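Local coordinates for protein putative mandelate racemase/muconate lactonizing enzyme (Bordetella bronchiseptica, PDB 3DDM) that is of unestablished function but belongs to the mandelate racemase/muconate lactonizing enzyme family, with the two-domain architecture of the enolase superfamily, at residues V43-S48 and D121-D126; R71-V76 and A114-G119; F180-D185 and A219-P224. The protein carries 1 engineered substitution. One frame throughout, in Å; residues are numbered along the deposited sequence.

Contact 1: residues V43-S48 and D121-D126; sequences VEVEDS and DIALCD
V45 meets the helix through both of its methyl groups, one against A123 and one against L124. CG2 of V45 packs on CB of A123 at 3.9 Å. CG1 of V45 lies 3.8 Å from CD2 of L124. The V45 torsion explains the split. CG1 is anti to the backbone N (chi1 176°), and CG2 is left anti to the carbonyl carbon, so the two methyls spread over neighbouring helix residues. L124 reaches the strand by its tip. Its CG sits beside the backbone N (chi1 -74°) and CD1 is nearly anti to CA, which leaves the CD2 branch to touch V45. The two side chains cross obliquely. A123 is the small residue under the strand. Its CB also lies 4.1 Å from O of V43 and 4.5 Å from CG2 of V43, a looser contact. The CA atoms of V45 and A123 are 6.2 Å apart, and the axes of the two short segments cross at -46°.

The polar links lie beside the apolar patch. OD2 of D47 accepts from N of S48 at 2.6 Å, met from above the carboxylate plane. OD1 of D47 forms a salt bridge with R131, at the end of helix 110-131, and so ties the loop just after the strand to that helix. D126 accepts from the backbone N of W54 on the adjacent strand. This is helix-on-sheet packing in the N-terminal capping domain, where helix 110-131 covers the three-stranded antiparallel sheet. No hydrogen bond joins the two segments directly. The buried surface is wholly apolar at the side-chain level, so the hold is van der Waals and hydrophobic; polar partners R131 and W54 lie outside both segments.

Contact 2: residues R71-V76 and A114-G119; sequences RLVETV and AQAIAG
A116 is the meeting point of the two helices. CG2 of V73 lies 3.5 Å from CB of A116 and 4.0 Å from its CA. CB of L72 comes to 4.4 Å from the same CB, a looser touch. The alanine methyl thus packs against two successive residues of helix 65-81. V73 places CG1 anti to its backbone N (chi1 169°), which leaves CG2 anti to the carbonyl carbon and directed at A116. The small alanine lets the backbones come close: the CA atoms of V73 and A116 are 5.8 Å apart.

The next shell is polar. OE1 of Q115 is hydrogen-bonded to R69, one turn before V73, and gives the helices a polar link beside the apolar one. On the outer side of helix 65-81, OG1 of T75 donates to O of R71 at 2.9 Å, from above the carbonyl plane. The same oxygen also accepts from N of T75. CG2 of T75 covers one face of the R71 guanidinium.

Further out, L77 packs on A116, and L120 packs on V73. L72 touches P62 of the second subunit, while R71 and T75 touch C64 of that subunit. Helix 65-81 thus packs on helix 110-131, bonds through E74 to the backbone N of A17 on strand 14-23, and helps form the subunit interface.

Contact 3: residues F180-D185 and A219-P224; sequences FDDARD and AQRLGP
D182 and R221 face each other as opposite charges rather than as a salt bridge. OD2 of D182 is 4.0 Å from NH1 of R221, well out of the guanidinium plane, and no N-H points at it. The carboxylate and guanidinium planes are 46° apart. The bend of R221 at chi3 (67°) turns its end across the start of helix 182-196. The stronger partner of D182 is R214, which makes a salt bridge with OD1. The attraction to R221 is therefore probably secondary.

Van der Waals contact adds a little. NH2 of R221 lies 4.1 Å from CA of A183. These two helices follow the neighbouring parallel strands 174-177 and 202-205, so the contact joins successive outer helices of the TIM barrel. L222 brings CD2 to 4.5 Å from O of D185. L222 also packs on A189, and R221 on V186, which extends the seam along helix 182-196.

Hydrogen bonds within the chain hold the start of helix 182-196. The side chain of D181 is the N-cap, though the position of its capping oxygen is doubtful. In the backbone, N of D185 donates to O of D181 at 2.9 Å. The side-chain OD2 of D185 accepts from the backbone N of G179.

Overall arrangement
Contacts 1 and 2 share helix 110-131 and lie in the N-terminal domain, with centres 12 Å apart. They touch directly: CG2 of V43 packs on O of G119 at 3.5 Å, and CG1 of V43 lies 3.9 Å from CG1 of V73. The helix thus carries helix 65-81 on residues 114-119 and the sheet on residues 121-126. Contact 3 is remote, on the opposite side of the chain's centre. Its centre is 44 Å from that of contact 1 and 39 Å from that of contact 2. Its nearest atoms are about 26 Å from those of contact 1 and about 21 Å from those of contact 2. In this superfamily the active site generally lies where capping domain and barrel meet.

Contact 1: residues V43-S48 and D121-D126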
loop_
_atom_site.group_PDB
_atom_site.type_symbol
_atom_site.label_atom_id
_atom_site.label_comp_id
_atom_site.label_asym_id
_atom_site.label_seq_id
_atom_site.Cartn_x
_atom_site.Cartn_y
_atom_site.Cartn_z
ATOM N N VAL A 43 14.295 -6.119 12.949
ATOM C CA VAL A 43 13.337 -6.388 14.013
ATOM C C VAL A 43 13.839 -7.492 14.917
ATOM O O VAL A 43 14.490 -8.439 14.456
ATOM C CB VAL A 43 11.952 -6.775 13.449
ATOM C CG1 VAL A 43 11.273 -5.542 12.870
ATOM C CG2 VAL A 43 12.107 -7.835 12.371
ATOM N N GLU A 44 13.567 -7.345 16.211
ATOM C CA GLU A 44 13.977 -8.343 17.186
ATOM C C GLU A 44 12.789 -8.734 18.031
ATOM O O GLU A 44 12.164 -7.890 18.655
ATOM C CB GLU A 44 15.092 -7.809 18.091
ATOM C CG GLU A 44 14.721 -6.586 18.910
ATOM C CD GLU A 44 15.772 -6.247 19.963
ATOM O OE1 GLU A 44 16.156 -7.142 20.742
ATOM O OE2 GLU A 44 16.207 -5.080 20.022
ATOM N N VAL A 45 12.460 -10.017 18.022
ATOM C CA VAL A 45 11.353 -10.511 18.820
ATOM C C VAL A 45 11.894 -11.246 20.037
ATOM O O VAL A 45 12.628 -12.224 19.897
ATOM C CB VAL A 45 10.480 -11.494 18.039
ATOM C CG1 VAL A 45 9.399 -12.054 18.967
ATOM C CG2 VAL A 45 9.860 -10.797 16.831
ATOM N N GLU A 46 11.544 -10.772 21.230
ATOM C CA GLU A 46 11.996 -11.425 22.447
ATOM C C GLU A 46 10.952 -12.407 22.962
ATOM O O GLU A 46 9.768 -12.089 23.082
ATOM C CB GLU A 46 12.307 -10.418 23.550
ATOM C CG GLU A 46 13.060 -11.065 24.702
ATOM C CD GLU A 46 13.259 -10.136 25.874
ATOM O OE1 GLU A 46 13.689 -8.983 25.647
ATOM O OE2 GLU A 46 12.994 -10.560 27.023
ATOM N N ASP A 47 11.430 -13.602 23.269
ATOM C CA ASP A 47 10.631 -14.709 23.771
ATOM C C ASP A 47 10.182 -14.462 25.208
ATOM O O ASP A 47 10.668 -13.549 25.880
ATOM C CB ASP A 47 11.495 -15.967 23.723
ATOM C CG ASP A 47 10.695 -17.229 23.737
ATOM O OD1 ASP A 47 11.322 -18.308 23.631
ATOM O OD2 ASP A 47 9.453 -17.148 23.850
ATOM N N SER A 48 9.259 -15.293 25.676
ATOM C CA SER A 48 8.765 -15.200 27.046
ATOM C C SER A 48 9.849 -15.747 27.985
ATOM O O SER A 48 9.813 -15.510 29.191
ATOM C CB SER A 48 7.487 -16.022 27.205
ATOM O OG SER A 48 7.732 -17.379 26.875
ATOM N N ASP A 121 8.386 -12.775 10.708
ATOM C CA ASP A 121 8.414 -14.228 10.573
ATOM C C ASP A 121 9.869 -14.695 10.560
ATOM O O ASP A 121 10.219 -15.721 11.158
ATOM C CB ASP A 121 7.717 -14.689 9.290
ATOM C CG ASP A 121 7.525 -16.204 9.250
ATOM O OD1 ASP A 121 8.307 -16.897 8.550
ATOM O OD2 ASP A 121 6.594 -16.695 9.945
ATOM N N ILE A 122 10.714 -13.933 9.873
ATOM C CA ILE A 122 12.133 -14.249 9.790
ATOM C C ILE A 122 12.731 -14.284 11.202
ATOM O O ILE A 122 13.588 -15.111 11.496
ATOM C CB ILE A 122 12.891 -13.197 8.934
ATOM C CG1 ILE A 122 12.530 -13.364 7.454
ATOM C CG2 ILE A 122 14.384 -13.317 9.168
ATOM C CD1 ILE A 122 13.134 -12.307 6.546
ATOM N N ALA A 123 12.265 -13.394 12.070
ATOM C CA ALA A 123 12.761 -13.333 13.436
ATOM C C ALA A 123 12.228 -14.474 14.310
ATOM O O ALA A 123 12.948 -14.995 15.163
ATOM C CB ALA A 123 12.403 -11.983 14.059
ATOM N N LEU A 124 10.965 -14.849 14.112
ATOM C CA LEU A 124 10.376 -15.937 14.890
ATOM C C LEU A 124 11.023 -17.269 14.503
ATOM O O LEU A 124 11.213 -18.148 15.354
ATOM C CB LEU A 124 8.863 -15.996 14.671
ATOM C CG LEU A 124 8.076 -14.886 15.364
ATOM C CD1 LEU A 124 6.619 -14.956 14.957
ATOM C CD2 LEU A 124 8.223 -15.020 16.869
ATOM N N CYS A 125 11.357 -17.419 13.223
ATOM C CA CYS A 125 12.013 -18.637 12.759
ATOM C C CYS A 125 13.456 -18.647 13.258
ATOM O O CYS A 125 13.984 -19.693 13.629
ATOM C CB CYS A 125 12.004 -18.717 11.233
ATOM S SG CYS A 125 10.403 -19.084 10.538
ATOM N N ASP A 126 14.086 -17.476 13.252
ATOM C CA ASP A 126 15.455 -17.331 13.727
ATOM C C ASP A 126 15.453 -17.712 15.214
ATOM O O ASP A 126 16.320 -18.448 15.684
ATOM C CB ASP A 126 15.916 -15.879 13.521
ATOM C CG ASP A 126 17.312 -15.622 14.049
ATOM O OD1 ASP A 126 18.258 -16.326 13.633
ATOM O OD2 ASP A 126 17.459 -14.704 14.883
#

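Contact 2: residues R71-V76 and A114-G119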
loop_
_atom_site.group_PDB
_atom_site.type_symbol
_atom_site.label_atom_id
_atom_site.label_comp_id
_atom_site.label_asym_id
_atom_site.label_seq_id
_atom_site.Cartn_x
_atom_site.Cartn_y
_atom_site.Cartn_z
ATOM N N ARG A 71 7.153 1.553 12.347
ATOM C CA ARG A 71 5.997 1.935 13.153
ATOM C C ARG A 71 4.933 0.850 13.075
ATOM O O ARG A 71 4.345 0.475 14.091
ATOM C CB ARG A 71 5.393 3.262 12.682
ATOM C CG ARG A 71 6.182 4.501 13.075
ATOM C CD ARG A 71 6.361 4.598 14.597
ATOM N NE ARG A 71 5.187 5.113 15.319
ATOM C CZ ARG A 71 5.023 5.036 16.644
ATOM N NH1 ARG A 71 5.952 4.459 17.408
ATOM N NH2 ARG A 71 3.934 5.547 17.210
ATOM N N LEU A 72 4.679 0.345 11.870
ATOM C CA LEU A 72 3.683 -0.708 11.694
ATOM C C LEU A 72 3.989 -1.902 12.584
ATOM O O LEU A 72 3.084 -2.465 13.214
ATOM C CB LEU A 72 3.628 -1.178 10.236
ATOM C CG LEU A 72 2.840 -0.295 9.263
ATOM C CD1 LEU A 72 2.846 -0.932 7.887
ATOM C CD2 LEU A 72 1.416 -0.117 9.763
ATOM N N VAL A 73 5.265 -2.284 12.631
ATOM C CA VAL A 73 5.694 -3.418 13.440
ATOM C C VAL A 73 5.436 -3.194 14.928
ATOM O O VAL A 73 4.927 -4.082 15.615
ATOM C CB VAL A 73 7.196 -3.722 13.223
ATOM C CG1 VAL A 73 7.698 -4.726 14.263
ATOM C CG2 VAL A 73 7.402 -4.272 11.833
ATOM N N GLU A 74 5.771 -2.007 15.421
ATOM C CA GLU A 74 5.581 -1.704 16.834
ATOM C C GLU A 74 4.152 -1.311 17.239
ATOM O O GLU A 74 3.707 -1.659 18.327
ATOM C CB GLU A 74 6.575 -0.617 17.277
ATOM C CG GLU A 74 8.043 -1.029 17.117
ATOM C CD GLU A 74 9.044 0.010 17.643
ATOM O OE1 GLU A 74 8.906 1.209 17.303
ATOM O OE2 GLU A 74 9.980 -0.377 18.384
ATOM N N THR A 75 3.420 -0.614 16.376
ATOM C CA THR A 75 2.061 -0.197 16.732
ATOM C C THR A 75 0.920 -1.112 16.285
ATOM O O THR A 75 -0.167 -1.053 16.850
ATOM C CB THR A 75 1.739 1.224 16.203
ATOM O OG1 THR A 75 1.626 1.193 14.776
ATOM C CG2 THR A 75 2.838 2.204 16.585
ATOM N N VAL A 76 1.150 -1.961 15.291
ATOM C CA VAL A 76 0.083 -2.831 14.807
ATOM C C VAL A 76 0.329 -4.329 14.949
ATOM O O VAL A 76 -0.529 -5.061 15.445
ATOM C CB VAL A 76 -0.230 -2.515 13.333
ATOM C CG1 VAL A 76 -1.101 -3.604 12.719
ATOM C CG2 VAL A 76 -0.912 -1.165 13.247
ATOM N N ALA A 114 2.623 -6.559 4.583
ATOM C CA ALA A 114 3.214 -7.852 4.242
ATOM C C ALA A 114 4.693 -7.866 4.615
ATOM O O ALA A 114 5.206 -8.844 5.181
ATOM C CB ALA A 114 3.061 -8.130 2.772
ATOM N N GLN A 115 5.365 -6.766 4.291
ATOM C CA GLN A 115 6.780 -6.599 4.552
ATOM C C GLN A 115 7.080 -6.660 6.050
ATOM O O GLN A 115 7.989 -7.385 6.497
ATOM C CB GLN A 115 7.247 -5.277 3.940
ATOM C CG GLN A 115 7.454 -5.352 2.425
ATOM C CD GLN A 115 6.883 -4.157 1.661
ATOM O OE1 GLN A 115 7.080 -3.001 2.037
ATOM N NE2 GLN A 115 6.189 -4.440 0.572
ATOM N N ALA A 116 6.318 -5.911 6.835
ATOM C CA ALA A 116 6.525 -5.935 8.274
ATOM C C ALA A 116 6.275 -7.359 8.771
ATOM O O ALA A 116 7.019 -7.868 9.607
ATOM C CB ALA A 116 5.582 -4.958 8.960
ATOM N N ILE A 117 5.236 -8.005 8.246
ATOM C CA ILE A 117 4.913 -9.362 8.661
ATOM C C ILE A 117 6.046 -10.312 8.282
ATOM O O ILE A 117 6.466 -11.129 9.091
ATOM C CB ILE A 117 3.560 -9.832 8.044
ATOM C CG1 ILE A 117 2.398 -9.088 8.725
ATOM C CG2 ILE A 117 3.372 -11.326 8.230
ATOM C CD1 ILE A 117 0.990 -9.527 8.277
ATOM N N ALA A 118 6.558 -10.198 7.063
ATOM C CA ALA A 118 7.656 -11.063 6.626
ATOM C C ALA A 118 8.882 -10.906 7.542
ATOM O O ALA A 118 9.508 -11.894 7.928
ATOM C CB ALA A 118 8.034 -10.744 5.173
ATOM N N GLY A 119 9.223 -9.667 7.885
ATOM C CA GLY A 119 10.350 -9.439 8.766
ATOM C C GLY A 119 10.171 -10.122 10.118
ATOM O O GLY A 119 11.125 -10.695 10.663
#

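Contact 3: residues F180-D185 and A219-P224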
loop_
_atom_site.group_PDB
_atom_site.type_symbol
_atom_site.label_atom_id
_atom_site.label_comp_id
_atom_site.label_asym_id
_atom_site.label_seq_id
_atom_site.Cartn_x
_atom_site.Cartn_y
_atom_site.Cartn_z
ATOM N N PHE A 180 16.506 1.306 -19.687
ATOM C CA PHE A 180 16.656 2.743 -19.897
ATOM C C PHE A 180 16.790 3.065 -21.387
ATOM O O PHE A 180 15.981 3.797 -21.948
ATOM C CB PHE A 180 17.906 3.252 -19.166
ATOM C CG PHE A 180 18.056 2.723 -17.755
ATOM C CD1 PHE A 180 17.297 3.250 -16.708
ATOM C CD2 PHE A 180 18.964 1.691 -17.475
ATOM C CE1 PHE A 180 17.443 2.761 -15.401
ATOM C CE2 PHE A 180 19.114 1.197 -16.172
ATOM C CZ PHE A 180 18.353 1.735 -15.134
ATOM N N ASP A 181 17.822 2.503 -22.015
ATOM C CA ASP A 181 18.107 2.735 -23.427
ATOM C C ASP A 181 18.318 1.433 -24.203
ATOM O O ASP A 181 19.294 0.723 -23.985
ATOM C CB ASP A 181 19.354 3.615 -23.561
ATOM C CG ASP A 181 19.744 3.860 -25.006
ATOM O OD1 ASP A 181 19.077 4.676 -25.678
ATOM O OD2 ASP A 181 20.711 3.227 -25.480
ATOM N N ASP A 182 17.406 1.147 -25.123
ATOM C CA ASP A 182 17.452 -0.057 -25.948
ATOM C C ASP A 182 18.794 -0.416 -26.583
ATOM O O ASP A 182 19.292 -1.525 -26.412
ATOM C CB ASP A 182 16.408 0.046 -27.060
ATOM C CG ASP A 182 15.000 -0.183 -26.562
ATOM O OD1 ASP A 182 14.592 0.477 -25.579
ATOM O OD2 ASP A 182 14.299 -1.026 -27.161
ATOM N N ALA A 183 19.370 0.519 -27.329
ATOM C CA ALA A 183 20.630 0.270 -28.017
ATOM C C ALA A 183 21.813 0.049 -27.090
ATOM O O ALA A 183 22.633 -0.845 -27.319
ATOM C CB ALA A 183 20.930 1.419 -28.965
ATOM N N ARG A 184 21.898 0.874 -26.052
ATOM C CA ARG A 184 22.984 0.789 -25.089
ATOM C C ARG A 184 22.909 -0.540 -24.346
ATOM O O ARG A 184 23.932 -1.183 -24.112
ATOM C CB ARG A 184 22.898 1.949 -24.092
ATOM C CG ARG A 184 24.224 2.337 -23.469
ATOM C CD ARG A 184 24.035 3.294 -22.300
ATOM N NE ARG A 184 25.292 3.935 -21.921
ATOM C CZ ARG A 184 26.393 3.286 -21.544
ATOM N NH1 ARG A 184 26.411 1.956 -21.483
ATOM N NH2 ARG A 184 27.493 3.967 -21.247
ATOM N N ASP A 185 21.695 -0.950 -23.987
ATOM C CA ASP A 185 21.492 -2.200 -23.264
ATOM C C ASP A 185 21.979 -3.429 -24.021
ATOM O O ASP A 185 22.624 -4.298 -23.444
ATOM C CB ASP A 185 20.015 -2.378 -22.899
ATOM C CG ASP A 185 19.571 -1.466 -21.762
ATOM O OD1 ASP A 185 20.415 -1.101 -20.912
ATOM O OD2 ASP A 185 18.368 -1.133 -21.708
ATOM N N ALA A 219 13.969 -8.960 -25.959
ATOM C CA ALA A 219 14.290 -10.340 -25.610
ATOM C C ALA A 219 14.957 -11.029 -26.793
ATOM O O ALA A 219 15.750 -11.952 -26.625
ATOM C CB ALA A 219 13.036 -11.082 -25.210
ATOM N N GLN A 220 14.630 -10.564 -27.996
ATOM C CA GLN A 220 15.185 -11.112 -29.232
ATOM C C GLN A 220 16.623 -10.627 -29.434
ATOM O O GLN A 220 17.532 -11.425 -29.675
ATOM C CB GLN A 220 14.334 -10.665 -30.425
ATOM C CG GLN A 220 13.857 -11.785 -31.336
ATOM C CD GLN A 220 12.691 -12.566 -30.753
ATOM O OE1 GLN A 220 11.611 -12.013 -30.510
ATOM N NE2 GLN A 220 12.900 -13.861 -30.535
ATOM N N ARG A 221 16.808 -9.312 -29.339
ATOM C CA ARG A 221 18.110 -8.676 -29.499
ATOM C C ARG A 221 19.110 -9.083 -28.411
ATOM O O ARG A 221 20.318 -8.964 -28.605
ATOM C CB ARG A 221 17.939 -7.155 -29.503
ATOM C CG ARG A 221 17.041 -6.658 -30.629
ATOM C CD ARG A 221 16.635 -5.198 -30.461
ATOM N NE ARG A 221 17.758 -4.273 -30.588
ATOM C CZ ARG A 221 17.636 -2.952 -30.509
ATOM N NH1 ARG A 221 16.440 -2.412 -30.305
ATOM N NH2 ARG A 221 18.703 -2.169 -30.636
ATOM N N LEU A 222 18.613 -9.554 -27.271
ATOM C CA LEU A 222 19.492 -9.979 -26.186
ATOM C C LEU A 222 19.930 -11.425 -26.383
ATOM O O LEU A 222 20.974 -11.834 -25.883
ATOM C CB LEU A 222 18.792 -9.853 -24.826
ATOM C CG LEU A 222 18.542 -8.452 -24.260
ATOM C CD1 LEU A 222 17.755 -8.576 -22.973
ATOM C CD2 LEU A 222 19.858 -7.738 -24.012
ATOM N N GLY A 223 19.122 -12.191 -27.113
ATOM C CA GLY A 223 19.417 -13.595 -27.366
ATOM C C GLY A 223 20.888 -13.961 -27.447
ATOM O O GLY A 223 21.334 -14.860 -26.740
ATOM N N PRO A 224 21.672 -13.290 -28.307
ATOM C CA PRO A 224 23.105 -13.569 -28.458
ATOM C C PRO A 224 23.966 -13.448 -27.194
ATOM O O PRO A 224 25.092 -13.953 -27.159
ATOM C CB PRO A 224 23.532 -12.594 -29.557
ATOM C CG PRO A 224 22.532 -11.497 -29.458
ATOM C CD PRO A 224 21.250 -12.245 -29.251
#